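Local coordinates for suppressor of fused family protein (PDB 3K5J) that is of unknown function but resembles the N-terminal domain of human Suppressor of fused and may take part in protein binding, at residues A[68-73]-A[168-173]; A[101-106]-A[114-119]; A[118-123]-A[139-144]; A[145-150]-A[176-181]. All coordinates share one frame; numbering follows the deposited sequence.

Overall arrangement
Interactions 1, 2 and 3 belong to one mixed sheet. Interactions 2 and 3 share strand 116-120, which pairs with strand 101-103 in one and with strand 135-143 in the other; their centres are about 9 Å apart. Strand 135-143 also runs beside strand 65-71, and Phe68 O lies 2.9 Å from Leu140 N where interactions 1 and 3 meet. Interaction 4 lies further out, its centre about 20 Å from that of the chain, on the helix that follows strand 135-143. One sulfate touches interactions 2 and 4 and another touches 3 and 4; both probably come from the crystallisation liquor.

Interaction 1: residues A[68-73]-A[168-173]; sequences FIISPF and IDYLDI
With chi1 of Ile70 at -42°, CG1 stands anti to the carbonyl carbon and CG2 anti to the backbone N, while chi1 of Tyr170 (52°) sets its ring between its own backbone N and carbonyl carbon and turns it to meet both isoleucine branches. The contact joins the last residues of strand 65-71, in the mixed sheet of this Sufu-like fold, to a type I beta turn, Asp169 to Asp172, in the loop after helix 156-166. Ile70 CD1 reaches Tyr170 CE1 at 3.8 Å, approaching the ring obliquely. The other branch is taken up by the next residue of the turn, Ile70 CG2 lying 3.8 Å from Leu171 CD2. Beyond the strand, Pro72 and Leu171 lie alongside with their side chains running opposite ways, and Pro72 CG comes to 3.4 Å from Leu171 O. The same CG meets Ile173 CG2 more loosely, at 4.3 Å.

No direct hydrogen bond crosses the contact. A water lies 2.7 Å from Ile70 O and 2.9 Å from Tyr170 O and can link the two backbones, although it has other acceptors within reach. Trp139 of the neighbouring strand meets the Tyr170 ring edge-to-face. The turn is braced by its first residue: Asp169 OD1 accepts from Leu171 N at 3.0 Å, an Asx turn in which the donor lies 43° above the carboxylate plane. At the strand end Ser71 OG, which also bonds His78, donates to Phe73 O over 2.7 Å, in the carbonyl plane and on a lone pair.

Interaction 2: residues A[101-106]-A[114-119]; sequences TVNIGR and FRHFLI. With SO4 (sulfate ion), chain E.
Asn103 OD1 is gripped by Gly105 N at 2.9 Å, which makes an Asx turn, and by a water at 2.7 Å that Arg115 NE holds from across the contact. The two segments form an antiparallel strand pair, 101-103 beside 116-119, at one side of the mixed sheet. Val102 and Phe117 are its hydrogen-bonded pair, with Val102 N to Phe117 O at 2.8 Å and a return bond from Phe117 N to Val102 O. Past the strand, Ile104 N donates to Arg115 O, one more backbone bond beyond the paired residues.

On the Val102 and Phe117 face, Ile104 crosses the aromatic side chain at about a right angle; its CD1 sits over the ring, 3.5 Å from the centroid of Phe117, in a CH-pi contact. On the other face, Asn103 ND2 donates almost straight (168°) to a sulfate O4 at 3.0 Å, while the bond from His116 NE2 to O3 is weak. In one of its two conformers Arg148 of helix 145-150 also bonds this anion. The chain of Arg115 bends at chi3 (72°), which folds its guanidinium back over Arg106, CZ lying 3.8 Å from Arg106 CA. Arg106 sends its own NH2 to a salt bridge with Glu80 OE1.

Interaction 3: residues A[118-123]-A[139-144]; sequences LISLPY and WLLPIT. With SO4 (sulfate ion), chain D.
Trp139 CB lies 3.7 Å from Ser120 O, beside the carbonyl that accepts the residue's own backbone N-H, and is also close to Leu121 O. From there chi1 of 179° puts CG anti to the backbone N and carries the indole out alongside the turn that follows strand 116-120. CE3 comes within 3.5 Å of Leu121 O, which meets the ring at its edge and in its plane. At the next ring atom, CZ3 is 4.1 Å from Tyr123 CD2, near the tyrosine plane and at the edge of that ring; the two side chains cross at about a right angle. Leu141 CB covers the centre of one indole face, 4.1 Å above it, and Phe68 of strand 65-71 also meets the indole, its ring nearly parallel.

The strands beneath are antiparallel neighbours in the mixed sheet, 116-120 against 135-143, with Leu118-Leu141 and Ser120-Trp139 as hydrogen-bonded pairs. Leu118 N to Leu141 O and Trp139 N to Ser120 O are both 2.8 Å long. Between them, on the opposite side of the sheet from the indole, Ile119 and Leu140 lie side by side and point the same way, CG1 to CD2 at 4.0 Å. Pro122, at the centre of an inverse gamma turn, swings the chain round so that Tyr123 can reach the tryptophan. At the other end of the contact, Leu118 CB packs on Ile143 CG2 at 3.8 Å, just before Thr144 takes the N-cap position of helix 145-150.

Interaction 4: residues A[145-150]-A[176-181]; sequences QTERLF and ASTVWQ. With SO4 (sulfate ion), chain D; SO4 (sulfate ion), chain E.
One face of the Phe150 ring carries Val179 CG1, 3.8 Å from the centroid and only 10° off the normal, a CH-pi contact; Gln181 NE2 approaches the ring obliquely, and His154 stacks on it. The flat carboxylate of Glu147 is held through OE2: Thr178 N donates to it at 2.9 Å on the anti side, 16° out of the plane, and Thr178 OG1 does so, also at 2.9 Å, from 43° above the plane. Its partner OE1 forms a salt bridge with Arg175 and also accepts from Thr144 N. In the conformer described, the edge of the Arg148 guanidinium faces a sulfate, with NE donating to O3 and NH2 to O2.

Helix 145-150 is thus fastened to the extended C-terminal tail, and Glu147, facing the N-cap Thr144, closes a capping box. A second sulfate sits at this helix start, where its O2 accepts from Thr146 N at 3.1 Å and from Thr146 OG1 at 2.7 Å. The other branch of the valine, Val179 CG2, rests on Glu147 CG at 3.8 Å. Further along the helix, a water donates to Leu149 O and accepts from Gln181 NE2 at 3.2 Å.

Interaction 1: residues A[68-73]-A[168-173]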
# COMPACT_ATOMS: atom_id res chain seq x y z
N PHE A 68 -2.80 0.06 -0.26
CA PHE A 68 -2.56 -1.34 -0.53
C PHE A 68 -1.14 -1.61 -0.99
O PHE A 68 -0.47 -0.75 -1.58
CB PHE A 68 -3.57 -1.92 -1.56
CG PHE A 68 -3.50 -1.33 -2.91
CD1 PHE A 68 -2.66 -1.89 -3.86
CD2 PHE A 68 -4.28 -0.26 -3.26
CE1 PHE A 68 -2.56 -1.34 -5.13
CE2 PHE A 68 -4.19 0.27 -4.54
CZ PHE A 68 -3.34 -0.25 -5.48
N ILE A 69 -0.72 -2.85 -0.74
CA ILE A 69 0.61 -3.38 -1.10
C ILE A 69 0.39 -4.56 -2.05
O ILE A 69 -0.44 -5.45 -1.74
CB ILE A 69 1.38 -3.84 0.15
CG1 ILE A 69 1.63 -2.70 1.12
CG2 ILE A 69 2.69 -4.55 -0.24
CD1 ILE A 69 1.94 -3.09 2.57
N ILE A 70 1.14 -4.56 -3.15
CA ILE A 70 1.14 -5.68 -4.10
C ILE A 70 2.40 -6.50 -3.85
O ILE A 70 3.51 -5.98 -3.96
CB ILE A 70 1.04 -5.25 -5.59
CG1 ILE A 70 0.04 -4.11 -5.81
CG2 ILE A 70 0.78 -6.47 -6.49
CD1 ILE A 70 0.05 -3.56 -7.25
N SER A 71 2.24 -7.76 -3.45
CA SER A 71 3.35 -8.58 -2.97
C SER A 71 3.58 -9.79 -3.85
O SER A 71 2.63 -10.50 -4.21
CB SER A 71 3.09 -9.06 -1.56
OG SER A 71 4.21 -9.70 -1.00
N PRO A 72 4.86 -10.10 -4.13
CA PRO A 72 5.13 -11.30 -4.94
C PRO A 72 4.81 -12.63 -4.25
O PRO A 72 4.66 -13.66 -4.93
CB PRO A 72 6.64 -11.16 -5.25
CG PRO A 72 7.19 -10.32 -4.20
CD PRO A 72 6.09 -9.33 -3.85
N PHE A 73 4.74 -12.60 -2.94
CA PHE A 73 4.44 -13.79 -2.16
C PHE A 73 3.61 -13.42 -0.94
O PHE A 73 3.53 -12.26 -0.52
CB PHE A 73 5.75 -14.52 -1.76
CG PHE A 73 6.80 -13.61 -1.11
CD1 PHE A 73 6.70 -13.23 0.23
CD2 PHE A 73 7.89 -13.18 -1.84
CE1 PHE A 73 7.69 -12.41 0.82
CE2 PHE A 73 8.85 -12.32 -1.26
CZ PHE A 73 8.77 -11.98 0.05
N ILE A 168 9.35 -0.19 -14.38
CA ILE A 168 9.77 -0.86 -13.16
C ILE A 168 8.97 -2.12 -12.82
O ILE A 168 7.71 -2.16 -12.91
CB ILE A 168 9.86 0.04 -11.96
CG1 ILE A 168 8.51 0.67 -11.65
CG2 ILE A 168 10.99 1.11 -12.16
CD1 ILE A 168 8.47 1.30 -10.27
N ASP A 169 9.69 -3.14 -12.42
CA ASP A 169 9.03 -4.36 -11.92
C ASP A 169 8.92 -4.22 -10.43
O ASP A 169 9.81 -4.57 -9.68
CB ASP A 169 9.78 -5.60 -12.29
CG ASP A 169 9.09 -6.87 -11.83
OD1 ASP A 169 8.00 -6.81 -11.21
OD2 ASP A 169 9.62 -7.93 -12.14
N TYR A 170 7.73 -3.78 -10.02
CA TYR A 170 7.47 -3.55 -8.64
C TYR A 170 7.32 -4.82 -7.78
O TYR A 170 7.30 -4.75 -6.56
CB TYR A 170 6.25 -2.63 -8.47
CG TYR A 170 5.04 -3.11 -9.22
CD1 TYR A 170 4.19 -4.07 -8.68
CD2 TYR A 170 4.72 -2.58 -10.43
CE1 TYR A 170 3.08 -4.52 -9.37
CE2 TYR A 170 3.61 -3.02 -11.13
CZ TYR A 170 2.79 -3.98 -10.59
OH TYR A 170 1.70 -4.43 -11.30
N LEU A 171 7.25 -5.98 -8.43
CA LEU A 171 7.27 -7.26 -7.74
C LEU A 171 8.64 -7.84 -7.51
O LEU A 171 8.76 -8.83 -6.82
CB LEU A 171 6.38 -8.28 -8.44
CG LEU A 171 4.92 -7.88 -8.56
CD1 LEU A 171 4.17 -8.95 -9.43
CD2 LEU A 171 4.27 -7.72 -7.21
N ASP A 172 9.67 -7.18 -8.05
CA ASP A 172 11.04 -7.66 -7.91
C ASP A 172 11.66 -6.96 -6.69
O ASP A 172 11.87 -5.76 -6.72
CB ASP A 172 11.80 -7.31 -9.21
CG ASP A 172 13.26 -7.65 -9.14
OD1 ASP A 172 13.69 -8.27 -8.15
OD2 ASP A 172 13.95 -7.34 -10.17
N ILE A 173 11.92 -7.75 -5.65
CA ILE A 173 12.48 -7.25 -4.41
C ILE A 173 13.90 -6.68 -4.55
O ILE A 173 14.38 -5.97 -3.64
CB ILE A 173 12.43 -8.25 -3.23
CG1 ILE A 173 13.35 -9.45 -3.47
CG2 ILE A 173 11.00 -8.73 -3.00
CD1 ILE A 173 13.55 -10.35 -2.26
O HOH W 1 4.95 -3.93 -5.09

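Interaction 2: residues A[101-106]-A[114-119]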
# COMPACT_ATOMS: atom_id res chain seq x y z
N THR A 101 6.27 10.07 0.67
CA THR A 101 6.94 8.82 0.97
C THR A 101 6.68 8.41 2.41
O THR A 101 6.47 9.25 3.30
CB THR A 101 8.44 8.86 0.73
OG1 THR A 101 9.06 9.87 1.52
CG2 THR A 101 8.77 9.09 -0.72
N VAL A 102 6.69 7.09 2.60
CA VAL A 102 6.47 6.45 3.87
C VAL A 102 7.71 5.66 4.24
O VAL A 102 8.10 4.78 3.49
CB VAL A 102 5.27 5.47 3.82
CG1 VAL A 102 5.16 4.73 5.15
CG2 VAL A 102 4.01 6.17 3.44
N ASN A 103 8.34 5.98 5.36
CA ASN A 103 9.45 5.20 5.89
C ASN A 103 8.87 4.04 6.67
O ASN A 103 8.22 4.24 7.69
CB ASN A 103 10.37 6.08 6.77
CG ASN A 103 11.66 5.38 7.16
OD1 ASN A 103 11.78 4.13 7.13
ND2 ASN A 103 12.66 6.22 7.55
N ILE A 104 9.09 2.82 6.19
CA ILE A 104 8.57 1.61 6.82
C ILE A 104 9.31 1.27 8.09
O ILE A 104 8.79 0.53 8.94
CB ILE A 104 8.66 0.42 5.79
CG1 ILE A 104 7.99 0.82 4.48
CG2 ILE A 104 8.11 -0.89 6.34
CD1 ILE A 104 8.26 -0.18 3.32
N GLY A 105 10.55 1.75 8.20
CA GLY A 105 11.39 1.51 9.37
C GLY A 105 12.11 0.17 9.35
O GLY A 105 12.74 -0.23 10.35
N ARG A 106 11.99 -0.52 8.22
CA ARG A 106 12.56 -1.81 7.96
C ARG A 106 12.27 -2.13 6.49
O ARG A 106 11.47 -1.46 5.86
CB ARG A 106 11.93 -2.87 8.87
CG ARG A 106 10.51 -3.16 8.58
CD ARG A 106 10.02 -4.20 9.57
NE ARG A 106 8.70 -4.68 9.20
CZ ARG A 106 7.95 -5.46 9.96
NH1 ARG A 106 8.38 -5.78 11.22
NH2 ARG A 106 6.76 -5.85 9.46
N PHE A 114 14.48 -2.38 0.09
CA PHE A 114 13.60 -1.20 -0.04
C PHE A 114 12.86 -0.99 1.28
O PHE A 114 12.18 -1.92 1.76
CB PHE A 114 12.64 -1.35 -1.21
CG PHE A 114 13.28 -1.84 -2.49
CD1 PHE A 114 14.62 -1.58 -2.80
CD2 PHE A 114 12.53 -2.51 -3.41
CE1 PHE A 114 15.18 -2.07 -3.97
CE2 PHE A 114 13.09 -2.96 -4.60
CZ PHE A 114 14.42 -2.74 -4.86
N ARG A 115 13.01 0.20 1.85
CA ARG A 115 12.48 0.54 3.18
C ARG A 115 11.47 1.68 3.13
O ARG A 115 11.08 2.18 4.19
CB ARG A 115 13.64 1.01 4.06
CG ARG A 115 14.80 0.06 4.15
CD ARG A 115 15.99 0.73 4.91
NE ARG A 115 15.71 0.87 6.33
CZ ARG A 115 15.87 -0.10 7.23
NH1 ARG A 115 16.42 -1.26 6.91
NH2 ARG A 115 15.57 0.15 8.47
N HIS A 116 11.08 2.11 1.94
CA HIS A 116 10.12 3.18 1.76
C HIS A 116 9.07 2.80 0.73
O HIS A 116 9.38 2.13 -0.24
CB HIS A 116 10.80 4.48 1.28
CG HIS A 116 11.85 5.00 2.19
ND1 HIS A 116 13.14 4.51 2.13
CD2 HIS A 116 11.82 5.95 3.16
CE1 HIS A 116 13.86 5.15 3.04
NE2 HIS A 116 13.10 6.03 3.67
N PHE A 117 7.89 3.38 0.89
CA PHE A 117 6.87 3.40 -0.15
C PHE A 117 6.67 4.82 -0.64
O PHE A 117 6.80 5.75 0.13
CB PHE A 117 5.50 2.95 0.41
CG PHE A 117 5.45 1.53 0.95
CD1 PHE A 117 5.71 0.42 0.14
CD2 PHE A 117 4.99 1.29 2.24
CE1 PHE A 117 5.58 -0.86 0.61
CE2 PHE A 117 4.86 0.01 2.72
CZ PHE A 117 5.16 -1.07 1.90
N LEU A 118 6.33 4.94 -1.90
CA LEU A 118 5.78 6.16 -2.48
C LEU A 118 4.27 6.00 -2.65
O LEU A 118 3.82 5.05 -3.29
CB LEU A 118 6.37 6.45 -3.84
CG LEU A 118 5.86 7.67 -4.62
CD1 LEU A 118 6.08 8.98 -3.83
CD2 LEU A 118 6.41 7.74 -6.07
N ILE A 119 3.51 6.87 -2.00
CA ILE A 119 2.02 6.82 -2.06
C ILE A 119 1.63 7.28 -3.46
O ILE A 119 1.91 8.42 -3.86
CB ILE A 119 1.35 7.67 -0.97
CG1 ILE A 119 1.76 7.16 0.43
CG2 ILE A 119 -0.16 7.62 -1.16
CD1 ILE A 119 1.32 7.98 1.59
S SO4 E . 12.38 9.62 6.12
O1 SO4 E . 13.85 9.76 6.18
O2 SO4 E . 11.89 10.98 5.99
O3 SO4 E . 12.06 8.80 4.91
O4 SO4 E . 11.89 9.07 7.40
O HOH W 2 14.35 3.22 7.26
O HOH W 3 15.01 -0.63 11.46

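Interaction 3: residues A[118-123]-A[139-144]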
# COMPACT_ATOMS: atom_id res chain seq x y z
N LEU A 118 6.33 4.94 -1.90
CA LEU A 118 5.78 6.16 -2.48
C LEU A 118 4.27 6.00 -2.65
O LEU A 118 3.82 5.05 -3.29
CB LEU A 118 6.37 6.45 -3.84
CG LEU A 118 5.86 7.67 -4.62
CD1 LEU A 118 6.08 8.98 -3.83
CD2 LEU A 118 6.41 7.74 -6.07
N ILE A 119 3.51 6.87 -2.00
CA ILE A 119 2.02 6.82 -2.06
C ILE A 119 1.63 7.28 -3.46
O ILE A 119 1.91 8.42 -3.86
CB ILE A 119 1.35 7.67 -0.97
CG1 ILE A 119 1.76 7.16 0.43
CG2 ILE A 119 -0.16 7.62 -1.16
CD1 ILE A 119 1.32 7.98 1.59
N SER A 120 1.05 6.36 -4.21
CA SER A 120 0.78 6.51 -5.63
C SER A 120 -0.66 6.24 -6.04
O SER A 120 -1.39 5.54 -5.33
CB SER A 120 1.69 5.56 -6.40
OG SER A 120 3.06 5.76 -6.08
N LEU A 121 -1.05 6.77 -7.19
CA LEU A 121 -2.31 6.35 -7.78
C LEU A 121 -2.19 4.86 -8.16
O LEU A 121 -1.08 4.35 -8.38
CB LEU A 121 -2.65 7.19 -8.99
CG LEU A 121 -2.97 8.64 -8.73
CD1 LEU A 121 -3.09 9.45 -10.02
CD2 LEU A 121 -4.23 8.80 -7.82
N PRO A 122 -3.32 4.14 -8.23
CA PRO A 122 -3.28 2.66 -8.35
C PRO A 122 -3.13 2.24 -9.82
O PRO A 122 -4.01 1.59 -10.39
CB PRO A 122 -4.61 2.24 -7.72
CG PRO A 122 -5.53 3.38 -8.04
CD PRO A 122 -4.66 4.61 -7.83
N TYR A 123 -2.00 2.58 -10.41
CA TYR A 123 -1.77 2.37 -11.84
C TYR A 123 -2.00 0.94 -12.34
O TYR A 123 -2.51 0.77 -13.45
CB TYR A 123 -0.38 2.87 -12.23
CG TYR A 123 -0.17 4.35 -12.01
CD1 TYR A 123 -0.94 5.28 -12.67
CD2 TYR A 123 0.76 4.82 -11.08
CE1 TYR A 123 -0.73 6.64 -12.46
CE2 TYR A 123 0.98 6.16 -10.88
CZ TYR A 123 0.22 7.09 -11.55
OH TYR A 123 0.43 8.41 -11.30
N TRP A 139 -1.85 3.21 -3.81
CA TRP A 139 -0.83 2.17 -3.91
C TRP A 139 0.43 2.56 -3.16
O TRP A 139 1.00 3.64 -3.36
CB TRP A 139 -0.52 1.98 -5.39
CG TRP A 139 0.48 0.99 -5.75
CD1 TRP A 139 0.81 -0.13 -5.07
CD2 TRP A 139 1.21 0.95 -6.97
NE1 TRP A 139 1.73 -0.87 -5.77
CE2 TRP A 139 1.99 -0.23 -6.95
CE3 TRP A 139 1.30 1.78 -8.08
CZ2 TRP A 139 2.81 -0.60 -8.01
CZ3 TRP A 139 2.13 1.44 -9.12
CH2 TRP A 139 2.86 0.26 -9.08
N LEU A 140 0.85 1.69 -2.24
CA LEU A 140 2.14 1.79 -1.58
C LEU A 140 3.21 1.11 -2.47
O LEU A 140 3.40 -0.11 -2.41
CB LEU A 140 2.05 1.15 -0.21
CG LEU A 140 1.15 1.84 0.82
CD1 LEU A 140 0.97 1.01 2.06
CD2 LEU A 140 1.63 3.24 1.12
N LEU A 141 3.89 1.91 -3.28
CA LEU A 141 4.85 1.41 -4.25
C LEU A 141 6.25 1.39 -3.60
O LEU A 141 6.75 2.44 -3.20
CB LEU A 141 4.86 2.36 -5.46
CG LEU A 141 6.02 2.22 -6.45
CD1 LEU A 141 6.09 0.78 -6.99
CD2 LEU A 141 5.86 3.25 -7.57
N PRO A 142 6.88 0.21 -3.47
CA PRO A 142 8.24 0.23 -2.89
C PRO A 142 9.24 0.96 -3.76
O PRO A 142 9.25 0.79 -4.99
CB PRO A 142 8.61 -1.25 -2.76
CG PRO A 142 7.36 -2.01 -2.98
CD PRO A 142 6.44 -1.15 -3.80
N ILE A 143 10.07 1.81 -3.12
CA ILE A 143 11.11 2.52 -3.85
C ILE A 143 12.46 2.26 -3.20
O ILE A 143 12.54 1.90 -2.03
CB ILE A 143 10.82 4.05 -3.93
CG1 ILE A 143 10.89 4.75 -2.59
CG2 ILE A 143 9.44 4.33 -4.63
CD1 ILE A 143 10.79 6.31 -2.66
N THR A 144 13.53 2.39 -4.00
CA THR A 144 14.86 2.06 -3.50
C THR A 144 15.32 3.19 -2.56
O THR A 144 14.77 4.31 -2.56
CB THR A 144 15.86 1.89 -4.64
OG1 THR A 144 16.20 3.18 -5.15
CG2 THR A 144 15.34 0.96 -5.75
S SO4 D . 20.12 1.23 -4.29
O1 SO4 D . 21.50 1.63 -4.28
O2 SO4 D . 19.28 2.30 -3.91
O3 SO4 D . 19.85 0.86 -5.71
O4 SO4 D . 19.91 0.02 -3.45

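Interaction 4: residues A[145-150]-A[176-181]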
# COMPACT_ATOMS: atom_id res chain seq x y z
N GLN A 145 16.38 2.92 -1.82
CA GLN A 145 16.88 3.92 -0.87
C GLN A 145 17.42 5.15 -1.59
O GLN A 145 17.22 6.29 -1.13
CB GLN A 145 17.92 3.31 0.08
CG GLN A 145 17.29 2.32 1.02
CD GLN A 145 18.27 1.75 2.00
OE1 GLN A 145 18.92 2.52 2.73
NE2 GLN A 145 18.32 0.42 2.12
N THR A 146 18.06 4.93 -2.73
CA THR A 146 18.55 6.04 -3.51
C THR A 146 17.45 6.83 -4.22
O THR A 146 17.56 8.04 -4.35
CB THR A 146 19.68 5.62 -4.44
OG1 THR A 146 19.28 4.59 -5.37
CG2 THR A 146 20.85 5.12 -3.64
N GLU A 147 16.37 6.15 -4.63
CA GLU A 147 15.18 6.84 -5.09
C GLU A 147 14.56 7.73 -4.02
O GLU A 147 14.12 8.84 -4.33
CB GLU A 147 14.16 5.84 -5.68
CG GLU A 147 14.62 5.22 -6.99
CD GLU A 147 13.85 4.00 -7.41
OE1 GLU A 147 13.00 3.51 -6.62
OE2 GLU A 147 14.10 3.52 -8.55
N ARG A 148 14.49 7.25 -2.80
CA ARG A 148 13.98 8.06 -1.70
C ARG A 148 14.82 9.33 -1.55
O ARG A 148 14.29 10.43 -1.41
CB ARG A 148 13.98 7.28 -0.39
CG ARG A 148 13.85 8.11 0.88
CD ARG A 148 12.52 8.84 0.96
NE ARG A 148 12.50 9.68 2.16
CZ ARG A 148 12.70 10.98 2.16
NH1 ARG A 148 12.93 11.60 1.02
NH2 ARG A 148 12.68 11.67 3.31
N LEU A 149 16.13 9.14 -1.56
CA LEU A 149 17.04 10.31 -1.42
C LEU A 149 16.84 11.31 -2.56
O LEU A 149 16.82 12.55 -2.33
CB LEU A 149 18.50 9.84 -1.33
CG LEU A 149 19.50 11.00 -1.21
CD1 LEU A 149 19.29 11.76 0.08
CD2 LEU A 149 20.91 10.44 -1.32
N PHE A 150 16.70 10.82 -3.77
CA PHE A 150 16.43 11.62 -4.94
C PHE A 150 15.26 12.56 -4.71
O PHE A 150 15.30 13.67 -5.16
CB PHE A 150 16.21 10.68 -6.15
CG PHE A 150 15.83 11.33 -7.43
CD1 PHE A 150 14.52 11.48 -7.77
CD2 PHE A 150 16.78 11.67 -8.37
CE1 PHE A 150 14.15 12.03 -8.95
CE2 PHE A 150 16.41 12.22 -9.55
CZ PHE A 150 15.09 12.38 -9.84
N ALA A 176 16.56 -2.93 -10.08
CA ALA A 176 17.52 -1.86 -10.13
C ALA A 176 16.88 -0.53 -9.79
O ALA A 176 15.70 -0.25 -10.13
CB ALA A 176 18.15 -1.77 -11.50
N SER A 177 17.64 0.33 -9.15
CA SER A 177 17.24 1.74 -9.04
C SER A 177 17.13 2.40 -10.39
O SER A 177 17.85 2.04 -11.33
CB SER A 177 18.23 2.55 -8.23
OG SER A 177 18.09 2.26 -6.87
N THR A 178 16.25 3.40 -10.48
CA THR A 178 16.05 4.21 -11.68
C THR A 178 16.81 5.53 -11.66
O THR A 178 16.73 6.29 -12.63
CB THR A 178 14.58 4.51 -11.89
OG1 THR A 178 14.06 5.31 -10.80
CG2 THR A 178 13.82 3.24 -12.09
N VAL A 179 17.49 5.80 -10.57
CA VAL A 179 18.20 7.07 -10.43
C VAL A 179 19.56 6.79 -9.81
O VAL A 179 19.79 5.75 -9.19
CB VAL A 179 17.41 8.08 -9.56
CG1 VAL A 179 16.02 8.41 -10.15
CG2 VAL A 179 17.38 7.61 -8.14
N TRP A 180 20.48 7.72 -10.05
CA TRP A 180 21.83 7.65 -9.51
C TRP A 180 22.24 9.06 -9.13
O TRP A 180 21.99 10.00 -9.90
CB TRP A 180 22.84 7.09 -10.54
CG TRP A 180 24.23 7.17 -9.99
CD1 TRP A 180 24.82 6.30 -9.08
CD2 TRP A 180 25.16 8.23 -10.21
NE1 TRP A 180 26.07 6.77 -8.75
CE2 TRP A 180 26.30 7.95 -9.42
CE3 TRP A 180 25.12 9.41 -10.96
CZ2 TRP A 180 27.41 8.80 -9.40
CZ3 TRP A 180 26.24 10.25 -10.95
CH2 TRP A 180 27.36 9.93 -10.18
N GLN A 181 22.82 9.23 -7.96
CA GLN A 181 23.35 10.58 -7.63
C GLN A 181 24.82 10.53 -7.23
O GLN A 181 25.24 9.60 -6.55
CB GLN A 181 22.52 11.24 -6.51
CG GLN A 181 21.10 11.63 -6.96
CD GLN A 181 20.29 12.33 -5.85
OE1 GLN A 181 20.10 11.78 -4.77
NE2 GLN A 181 19.84 13.55 -6.13
S SO4 D . 20.12 1.23 -4.29
O1 SO4 D . 21.50 1.63 -4.28
O2 SO4 D . 19.28 2.30 -3.91
O3 SO4 D . 19.85 0.86 -5.71
O4 SO4 D . 19.91 0.02 -3.45
S SO4 E . 12.38 9.62 6.12
O1 SO4 E . 13.85 9.76 6.18
O2 SO4 E . 11.89 10.98 5.99
O3 SO4 E . 12.06 8.80 4.91
O4 SO4 E . 11.89 9.07 7.40
O HOH W 4 21.13 4.85 -7.33
O HOH W 5 18.55 14.34 -3.32